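Local coordinates for protein glycerol dehydratase (Clostridium butyricum, PDB 1R9D) that dehydrates glycerol without coenzyme B12, probably through a glycyl radical as in the related pyruvate formate lyases, at residues L71-L76 / N220-K225; A449-A454 / K500-A505; I181-E186 / N528-G533. All blocks are in the same frame, centred on the assembly; numbering follows the deposited sequence.

Interaction 1: residues L71-L76 / N220-K225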
loop_
_atom_site.group_PDB
_atom_site.type_symbol
_atom_site.label_atom_id
_atom_site.label_comp_id
_atom_site.label_asym_id
_atom_site.label_seq_id
_atom_site.Cartn_x
_atom_site.Cartn_y
_atom_site.Cartn_z
ATOM N N LEU A 71 -42.794 7.485 7.765
ATOM C CA LEU A 71 -43.154 6.075 7.646
ATOM C C LEU A 71 -41.854 5.316 7.368
ATOM O O LEU A 71 -41.683 4.167 7.777
ATOM C CB LEU A 71 -44.144 5.848 6.500
ATOM C CG LEU A 71 -45.602 6.281 6.690
ATOM C CD1 LEU A 71 -46.378 6.040 5.406
ATOM C CD2 LEU A 71 -46.230 5.504 7.838
ATOM N N ILE A 72 -40.943 5.979 6.664
ATOM C CA ILE A 72 -39.637 5.412 6.329
ATOM C C ILE A 72 -38.629 6.197 7.159
ATOM O O ILE A 72 -38.529 7.415 7.026
ATOM C CB ILE A 72 -39.318 5.588 4.821
ATOM C CG1 ILE A 72 -40.305 4.773 3.978
ATOM C CG2 ILE A 72 -37.870 5.175 4.538
ATOM C CD1 ILE A 72 -40.182 3.263 4.146
ATOM N N VAL A 73 -37.879 5.509 8.014
ATOM C CA VAL A 73 -36.924 6.191 8.878
ATOM C C VAL A 73 -35.451 6.010 8.523
ATOM O O VAL A 73 -35.073 5.055 7.847
ATOM C CB VAL A 73 -37.129 5.768 10.356
ATOM C CG1 VAL A 73 -38.517 6.185 10.823
ATOM C CG2 VAL A 73 -36.957 4.265 10.500
ATOM N N GLY A 74 -34.634 6.939 9.007
ATOM C CA GLY A 74 -33.206 6.919 8.753
ATOM C C GLY A 74 -32.775 8.305 8.315
ATOM O O GLY A 74 -33.001 8.695 7.167
ATOM N N SER A 75 -32.174 9.058 9.231
ATOM C CA SER A 75 -31.721 10.414 8.949
ATOM C C SER A 75 -30.234 10.536 9.233
ATOM O O SER A 75 -29.765 10.133 10.302
ATOM C CB SER A 75 -32.489 11.426 9.808
ATOM O OG SER A 75 -33.872 11.408 9.505
ATOM N N LEU A 76 -29.505 11.115 8.283
ATOM C CA LEU A 76 -28.063 11.280 8.404
ATOM C C LEU A 76 -27.642 12.495 9.218
ATOM O O LEU A 76 -26.508 12.567 9.690
ATOM C CB LEU A 76 -27.427 11.365 7.013
ATOM C CG LEU A 76 -27.738 10.228 6.035
ATOM C CD1 LEU A 76 -26.828 10.355 4.821
ATOM C CD2 LEU A 76 -27.526 8.881 6.704
ATOM N N ASN A 220 -30.964 -1.536 14.123
ATOM C CA ASN A 220 -31.545 -1.879 15.416
ATOM C C ASN A 220 -31.699 -0.665 16.323
ATOM O O ASN A 220 -32.579 -0.639 17.183
ATOM C CB ASN A 220 -30.702 -2.957 16.099
ATOM C CG ASN A 220 -31.033 -4.345 15.597
ATOM O OD1 ASN A 220 -30.173 -5.231 15.554
ATOM N ND2 ASN A 220 -32.292 -4.550 15.223
ATOM N N ARG A 221 -30.850 0.339 16.136
ATOM C CA ARG A 221 -30.942 1.551 16.939
ATOM C C ARG A 221 -32.234 2.293 16.599
ATOM O O ARG A 221 -32.834 2.931 17.465
ATOM C CB ARG A 221 -29.737 2.462 16.691
ATOM C CG ARG A 221 -28.421 1.912 17.230
ATOM C CD ARG A 221 -27.284 2.897 17.009
ATOM N NE ARG A 221 -27.505 4.151 17.723
ATOM C CZ ARG A 221 -26.926 5.305 17.406
ATOM N NH1 ARG A 221 -26.086 5.370 16.379
ATOM N NH2 ARG A 221 -27.191 6.399 18.107
ATOM N N TYR A 222 -32.660 2.214 15.338
ATOM C CA TYR A 222 -33.897 2.873 14.928
ATOM C C TYR A 222 -35.098 2.088 15.429
ATOM O O TYR A 222 -36.136 2.668 15.755
ATOM C CB TYR A 222 -33.983 3.018 13.401
ATOM C CG TYR A 222 -33.233 4.214 12.868
ATOM C CD1 TYR A 222 -31.888 4.117 12.520
ATOM C CD2 TYR A 222 -33.855 5.461 12.767
ATOM C CE1 TYR A 222 -31.176 5.230 12.087
ATOM C CE2 TYR A 222 -33.149 6.586 12.335
ATOM C CZ TYR A 222 -31.810 6.458 11.998
ATOM O OH TYR A 222 -31.095 7.554 11.584
ATOM N N ALA A 223 -34.957 0.768 15.489
ATOM C CA ALA A 223 -36.039 -0.080 15.968
ATOM C C ALA A 223 -36.335 0.280 17.423
ATOM O O ALA A 223 -37.496 0.368 17.829
ATOM C CB ALA A 223 -35.649 -1.548 15.852
ATOM N N LYS A 224 -35.276 0.498 18.197
ATOM C CA LYS A 224 -35.406 0.858 19.604
ATOM C C LYS A 224 -35.933 2.282 19.747
ATOM O O LYS A 224 -36.761 2.566 20.615
ATOM C CB LYS A 224 -34.053 0.743 20.310
ATOM C CG LYS A 224 -34.093 1.164 21.768
ATOM C CD LYS A 224 -32.701 1.329 22.347
ATOM C CE LYS A 224 -32.769 1.921 23.751
ATOM N NZ LYS A 224 -31.423 2.277 24.281
ATOM N N LYS A 225 -35.441 3.177 18.896
ATOM C CA LYS A 225 -35.865 4.573 18.915
ATOM C C LYS A 225 -37.367 4.664 18.657
ATOM O O LYS A 225 -38.077 5.422 19.319
ATOM C CB LYS A 225 -35.121 5.356 17.837
ATOM C CG LYS A 225 -35.333 6.857 17.884
ATOM C CD LYS A 225 -34.529 7.483 19.005
ATOM C CE LYS A 225 -34.559 8.997 18.926
ATOM N NZ LYS A 225 -33.648 9.614 19.928
#
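Tyr222 of the long helix 197-230 pins the irregular loop between helices 47-61 and 92-97, laying its ring along the backbone at Val73, Gly74 and Ser75. With CG anti to the carbonyl carbon (chi1 -83°), the phenol leaves the helix toward the loop. Along the ring, contact passes from apolar to polar. Near its base, Val73 CG2 lies 4.0 Å from Tyr222 CD2, the valine and the ring running antiparallel, side by side. Further out, Gly74 CA comes within 3.6 Å of Tyr222 CZ. Glycine suits this place because at a phi of 132° a CB would be pressed against the carbonyl oxygen of Val73. At the far end, Ser75 N donates a hydrogen bond to Tyr222 OH across 3.0 Å, with an N-H...O angle of 156°. The hydroxyl is also hydrogen-bonded to Tyr218 OH, one helical turn back, and those two rings meet edge-to-face. Beyond the loop, helix 260-277 takes up its carbonyls: Gln265 binds Val73 O and Trp268 binds Gly74 O. Tyrosine thus supplies both an apolar ring for Val73 and the CA of Gly74 and a polar end for a buried amide; the bond from Ser75, together with that to Tyr218, ties the hydroxyl to loop and helix and limits how far the ring can shift.

Interaction 2: residues A449-A454 / K500-A505; sequences AFFNLA and KHMCCA
A Met-aromatic contact joins Met502 on helix 484-516 to Phe451 on strand 449-452, where the helix lies against a mixed beta-sheet. The sheet is probably part of the alpha/beta barrel known from the pyruvate formate lyase family, and the side chain of Ala449 is about 10 Å from the bound glycerol. Within that sheet, strand 449-452 runs parallel to 543-551, where backbone hydrogen bonds link Ala449 and Phe451 with Gln549, and antiparallel to 152-153. As expected of a beta strand, Ala449 and Phe451 turn their CB atoms toward the helix, while the CB of the intervening Phe450 points away. Met502 is the one residue of 500-505 to meet them. It holds CG anti to its backbone N (chi1 167°); with the next torsion also anti, the chain stays extended and carries the sulfur out to the strand. There SD rests beside Ala449, 3.8 Å from its CB; the small methyl leaves room for the thioether, and Met502 CG also approaches it. The sulfur lies 5.0 Å from the centroid of the Phe451 ring, 72° off the ring normal, an oblique approach. Such a polarisable, flexible chain is well suited to bridge a methyl and a phenyl group, where the attraction is probably largely dispersive. Phe451 also meets the Tyr620 ring and packs on Met495, Phe498 and Val499 of the same helix, while Pro548 touches both Ala449 and Met502. The methionine ends in a bend at chi3 (71°), which sets CE 4.0 Å from Phe451 CD1, close to the same ring carbon that SD approaches at 3.7 Å.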
loop_
_atom_site.group_PDB
_atom_site.type_symbol
_atom_site.label_atom_id
_atom_site.label_comp_id
_atom_site.label_asym_id
_atom_site.label_seq_id
_atom_site.Cartn_x
_atom_site.Cartn_y
_atom_site.Cartn_z
ATOM N N ALA A 449 -13.659 14.344 -13.942
ATOM C CA ALA A 449 -13.121 15.659 -14.282
ATOM C C ALA A 449 -13.984 16.425 -15.278
ATOM O O ALA A 449 -14.839 15.848 -15.945
ATOM C CB ALA A 449 -11.720 15.508 -14.855
ATOM N N PHE A 450 -13.764 17.737 -15.341
ATOM C CA PHE A 450 -14.448 18.601 -16.306
ATOM C C PHE A 450 -13.304 19.237 -17.087
ATOM O O PHE A 450 -12.319 19.695 -16.499
ATOM C CB PHE A 450 -15.289 19.689 -15.624
ATOM C CG PHE A 450 -16.582 19.188 -15.044
ATOM C CD1 PHE A 450 -16.761 19.131 -13.669
ATOM C CD2 PHE A 450 -17.622 18.783 -15.875
ATOM C CE1 PHE A 450 -17.963 18.679 -13.124
ATOM C CE2 PHE A 450 -18.826 18.329 -15.344
ATOM C CZ PHE A 450 -18.997 18.278 -13.963
ATOM N N PHE A 451 -13.439 19.259 -18.408
ATOM C CA PHE A 451 -12.405 19.783 -19.301
ATOM C C PHE A 451 -12.994 20.899 -20.168
ATOM O O PHE A 451 -14.015 20.704 -20.817
ATOM C CB PHE A 451 -11.906 18.634 -20.181
ATOM C CG PHE A 451 -10.714 18.972 -21.023
ATOM C CD1 PHE A 451 -9.428 18.675 -20.580
ATOM C CD2 PHE A 451 -10.878 19.545 -22.281
ATOM C CE1 PHE A 451 -8.318 18.939 -21.380
ATOM C CE2 PHE A 451 -9.774 19.816 -23.093
ATOM C CZ PHE A 451 -8.493 19.512 -22.644
ATOM N N ASN A 452 -12.345 22.060 -20.169
ATOM C CA ASN A 452 -12.822 23.216 -20.934
ATOM C C ASN A 452 -12.351 23.185 -22.387
ATOM O O ASN A 452 -11.223 23.564 -22.691
ATOM C CB ASN A 452 -12.338 24.512 -20.270
ATOM C CG ASN A 452 -13.002 25.746 -20.850
ATOM O OD1 ASN A 452 -13.381 25.771 -22.023
ATOM N ND2 ASN A 452 -13.136 26.788 -20.030
ATOM N N LEU A 453 -13.226 22.736 -23.282
ATOM C CA LEU A 453 -12.897 22.657 -24.702
ATOM C C LEU A 453 -12.631 24.031 -25.317
ATOM O O LEU A 453 -11.786 24.167 -26.205
ATOM C CB LEU A 453 -14.030 21.975 -25.463
ATOM C CG LEU A 453 -14.383 20.540 -25.068
ATOM C CD1 LEU A 453 -15.684 20.152 -25.763
ATOM C CD2 LEU A 453 -13.248 19.590 -25.443
ATOM N N ALA A 454 -13.351 25.047 -24.847
ATOM C CA ALA A 454 -13.183 26.402 -25.371
ATOM C C ALA A 454 -11.780 26.958 -25.116
ATOM O O ALA A 454 -11.240 27.705 -25.934
ATOM C CB ALA A 454 -14.237 27.330 -24.767
ATOM N N LYS A 500 -3.747 14.574 -21.587
ATOM C CA LYS A 500 -2.771 13.671 -20.992
ATOM C C LYS A 500 -2.616 13.951 -19.495
ATOM O O LYS A 500 -2.660 13.035 -18.673
ATOM C CB LYS A 500 -1.406 13.821 -21.670
ATOM C CG LYS A 500 -0.374 12.820 -21.168
ATOM C CD LYS A 500 1.013 13.426 -21.043
ATOM C CE LYS A 500 1.547 13.928 -22.370
ATOM N NZ LYS A 500 2.924 14.488 -22.216
ATOM N N HIS A 501 -2.439 15.217 -19.134
ATOM C CA HIS A 501 -2.266 15.547 -17.723
ATOM C C HIS A 501 -3.525 15.407 -16.878
ATOM O O HIS A 501 -3.442 15.122 -15.684
ATOM C CB HIS A 501 -1.644 16.938 -17.594
ATOM C CG HIS A 501 -0.201 16.967 -17.993
ATOM N ND1 HIS A 501 0.780 16.330 -17.262
ATOM C CD2 HIS A 501 0.413 17.467 -19.091
ATOM C CE1 HIS A 501 1.936 16.434 -17.895
ATOM N NE2 HIS A 501 1.741 17.118 -19.008
ATOM N N MET A 502 -4.691 15.584 -17.492
ATOM C CA MET A 502 -5.946 15.427 -16.770
ATOM C C MET A 502 -6.102 13.951 -16.401
ATOM O O MET A 502 -6.463 13.608 -15.273
ATOM C CB MET A 502 -7.130 15.864 -17.642
ATOM C CG MET A 502 -8.494 15.447 -17.094
ATOM S SD MET A 502 -9.880 15.964 -18.126
ATOM C CE MET A 502 -9.679 14.867 -19.540
ATOM N N CYS A 503 -5.819 13.071 -17.355
ATOM C CA CYS A 503 -5.950 11.644 -17.097
ATOM C C CYS A 503 -4.902 11.142 -16.107
ATOM O O CYS A 503 -5.189 10.279 -15.269
ATOM C CB CYS A 503 -5.898 10.871 -18.417
ATOM S SG CYS A 503 -7.375 11.187 -19.421
ATOM N N CYS A 504 -3.695 11.691 -16.181
ATOM C CA CYS A 504 -2.643 11.300 -15.248
ATOM C C CYS A 504 -3.027 11.754 -13.839
ATOM O O CYS A 504 -2.847 11.011 -12.874
ATOM C CB CYS A 504 -1.299 11.917 -15.652
ATOM S SG CYS A 504 -0.629 11.238 -17.195
ATOM N N ALA A 505 -3.564 12.970 -13.727
ATOM C CA ALA A 505 -3.988 13.503 -12.428
ATOM C C ALA A 505 -5.080 12.607 -11.840
ATOM O O ALA A 505 -5.056 12.280 -10.647
ATOM C CB ALA A 505 -4.509 14.935 -12.587
#

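Interaction 3: residues I181-E186 / N528-G533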
loop_
_atom_site.group_PDB
_atom_site.type_symbol
_atom_site.label_atom_id
_atom_site.label_comp_id
_atom_site.label_asym_id
_atom_site.label_seq_id
_atom_site.Cartn_x
_atom_site.Cartn_y
_atom_site.Cartn_z
ATOM N N ILE A 181 -22.888 -11.046 4.880
ATOM C CA ILE A 181 -21.934 -11.528 5.872
ATOM C C ILE A 181 -21.643 -13.005 5.628
ATOM O O ILE A 181 -20.489 -13.429 5.649
ATOM C CB ILE A 181 -22.482 -11.357 7.309
ATOM C CG1 ILE A 181 -22.615 -9.869 7.636
ATOM C CG2 ILE A 181 -21.552 -12.043 8.314
ATOM C CD1 ILE A 181 -23.232 -9.584 8.996
ATOM N N ASN A 182 -22.687 -13.788 5.378
ATOM C CA ASN A 182 -22.495 -15.217 5.147
ATOM C C ASN A 182 -21.718 -15.515 3.874
ATOM O O ASN A 182 -20.978 -16.496 3.816
ATOM C CB ASN A 182 -23.836 -15.952 5.137
ATOM C CG ASN A 182 -24.479 -15.992 6.512
ATOM O OD1 ASN A 182 -23.785 -16.037 7.531
ATOM N ND2 ASN A 182 -25.808 -15.988 6.550
ATOM N N GLU A 183 -21.877 -14.672 2.857
ATOM C CA GLU A 183 -21.143 -14.876 1.613
ATOM C C GLU A 183 -19.670 -14.571 1.864
ATOM O O GLU A 183 -18.787 -15.237 1.321
ATOM C CB GLU A 183 -21.684 -13.971 0.504
ATOM C CG GLU A 183 -20.842 -14.006 -0.763
ATOM C CD GLU A 183 -21.569 -13.450 -1.971
ATOM O OE1 GLU A 183 -22.192 -12.375 -1.849
ATOM O OE2 GLU A 183 -21.508 -14.088 -3.046
ATOM N N ALA A 184 -19.411 -13.562 2.690
ATOM C CA ALA A 184 -18.043 -13.189 3.030
ATOM C C ALA A 184 -17.398 -14.319 3.840
ATOM O O ALA A 184 -16.234 -14.666 3.624
ATOM C CB ALA A 184 -18.032 -11.896 3.835
ATOM N N LYS A 185 -18.155 -14.892 4.772
ATOM C CA LYS A 185 -17.634 -15.986 5.592
ATOM C C LYS A 185 -17.367 -17.234 4.757
ATOM O O LYS A 185 -16.394 -17.947 4.999
ATOM C CB LYS A 185 -18.602 -16.312 6.735
ATOM C CG LYS A 185 -18.598 -15.279 7.854
ATOM C CD LYS A 185 -19.526 -15.683 8.988
ATOM C CE LYS A 185 -19.457 -14.690 10.139
ATOM N NZ LYS A 185 -20.404 -15.045 11.238
ATOM N N GLU A 186 -18.224 -17.497 3.773
ATOM C CA GLU A 186 -18.041 -18.657 2.907
ATOM C C GLU A 186 -16.788 -18.494 2.055
ATOM O O GLU A 186 -16.057 -19.457 1.828
ATOM C CB GLU A 186 -19.251 -18.854 1.990
ATOM C CG GLU A 186 -20.565 -19.088 2.722
ATOM C CD GLU A 186 -21.733 -19.307 1.774
ATOM O OE1 GLU A 186 -21.818 -18.586 0.754
ATOM O OE2 GLU A 186 -22.577 -20.190 2.054
ATOM N N ASN A 528 -17.930 -9.413 -7.777
ATOM C CA ASN A 528 -16.569 -9.893 -7.818
ATOM C C ASN A 528 -15.737 -9.369 -6.652
ATOM O O ASN A 528 -14.734 -9.975 -6.313
ATOM C CB ASN A 528 -15.921 -9.562 -9.162
ATOM C CG ASN A 528 -16.678 -10.164 -10.340
ATOM O OD1 ASN A 528 -17.769 -10.715 -10.180
ATOM N ND2 ASN A 528 -16.102 -10.049 -11.532
ATOM N N CYS A 529 -16.150 -8.273 -6.012
ATOM C CA CYS A 529 -15.361 -7.772 -4.885
ATOM C C CYS A 529 -15.179 -8.852 -3.816
ATOM O O CYS A 529 -14.053 -9.151 -3.428
ATOM C CB CYS A 529 -15.997 -6.523 -4.267
ATOM S SG CYS A 529 -15.730 -5.012 -5.258
ATOM N N ILE A 530 -16.276 -9.440 -3.344
ATOM C CA ILE A 530 -16.176 -10.491 -2.330
ATOM C C ILE A 530 -15.463 -11.703 -2.927
ATOM O O ILE A 530 -14.563 -12.270 -2.313
ATOM C CB ILE A 530 -17.569 -10.931 -1.823
ATOM C CG1 ILE A 530 -18.203 -9.808 -1.005
ATOM C CG2 ILE A 530 -17.446 -12.201 -0.972
ATOM C CD1 ILE A 530 -19.606 -10.122 -0.516
ATOM N N GLY A 531 -15.865 -12.083 -4.138
ATOM C CA GLY A 531 -15.260 -13.225 -4.804
ATOM C C GLY A 531 -13.777 -13.065 -5.079
ATOM O O GLY A 531 -13.022 -14.036 -5.013
ATOM N N LYS A 532 -13.355 -11.843 -5.393
ATOM C CA LYS A 532 -11.950 -11.564 -5.679
ATOM C C LYS A 532 -11.196 -11.190 -4.411
ATOM O O LYS A 532 -9.966 -11.163 -4.395
ATOM C CB LYS A 532 -11.827 -10.415 -6.683
ATOM C CG LYS A 532 -12.480 -10.667 -8.032
ATOM C CD LYS A 532 -11.750 -11.737 -8.824
ATOM C CE LYS A 532 -12.370 -11.902 -10.207
ATOM N NZ LYS A 532 -11.670 -12.936 -11.018
ATOM N N GLY A 533 -11.941 -10.897 -3.349
ATOM C CA GLY A 533 -11.322 -10.515 -2.092
ATOM C C GLY A 533 -10.621 -9.168 -2.168
ATOM O O GLY A 533 -9.600 -8.960 -1.519
#
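Glu183 and Ile530 carry a small helix-to-helix contact, in which the short helix 529-532 lies against the long helix 169-190. The short helix ends in a Schellman motif, with Gly533 at positive phi as its C-prime residue, a backbone turn that glycine adopts easily; the bond from Gly533 N to Ile530 O is weak. The CB atoms of Glu183 and Ile530 each point toward the opposite helix, and the two side chains meet at a slant rather than end on. Glu183 holds CG anti to its backbone N (chi1 172°) and stays extended beyond it, which makes its methylenes and carboxylate pass across the end of the isoleucine. Isoleucine answers with two branches. Its CG2 packs on the inner part of the glutamate, 3.9 Å from Glu183 CG, and also comes near the carbonyl oxygen of that residue. The longer branch, anti to the carbonyl carbon at its start, carries CD1 across toward the glutamate, where it meets the carboxylate oxygen OE1. The contact is therefore chiefly between the aliphatic part of an acid and a branched apolar chain. The polar end of Glu183 looks to another partner, for OE1 makes a salt bridge with Lys171; this suits a partly exposed residue that can bury its methylenes while keeping its charge paired. Beside it, Ala184 is small enough for the backbones to draw together, its CA only 6.3 Å from that of Ile530, while its methyl touches Ile209 of helix 197-230. Branching at CB lets Ile530 touch two residues at once: Ile530 CG2 lies 4.2 Å from Ala184 CA, and Ile530 CD1 sits 3.7 Å from Glu183 OE1.

How the interactions relate
Interactions 1 and 3 involve consecutive helices, 197-230 and 169-190, yet their nearest atoms are about 10 Å apart; both lie far from the chain centre, and interaction 2, on the opposite side of that centre from interaction 1, lies closer to it. Interactions 1 and 2 bury every residue that touches, whereas interaction 3 has a partly exposed edge. The chemistry follows: interaction 1 satisfies a buried backbone amide of a loop with a phenol, interaction 2 joins a helix to a sheet through sulfur and apolar carbon alone, and interaction 3 packs the methylenes of an acid whose charge is paired outside the contact.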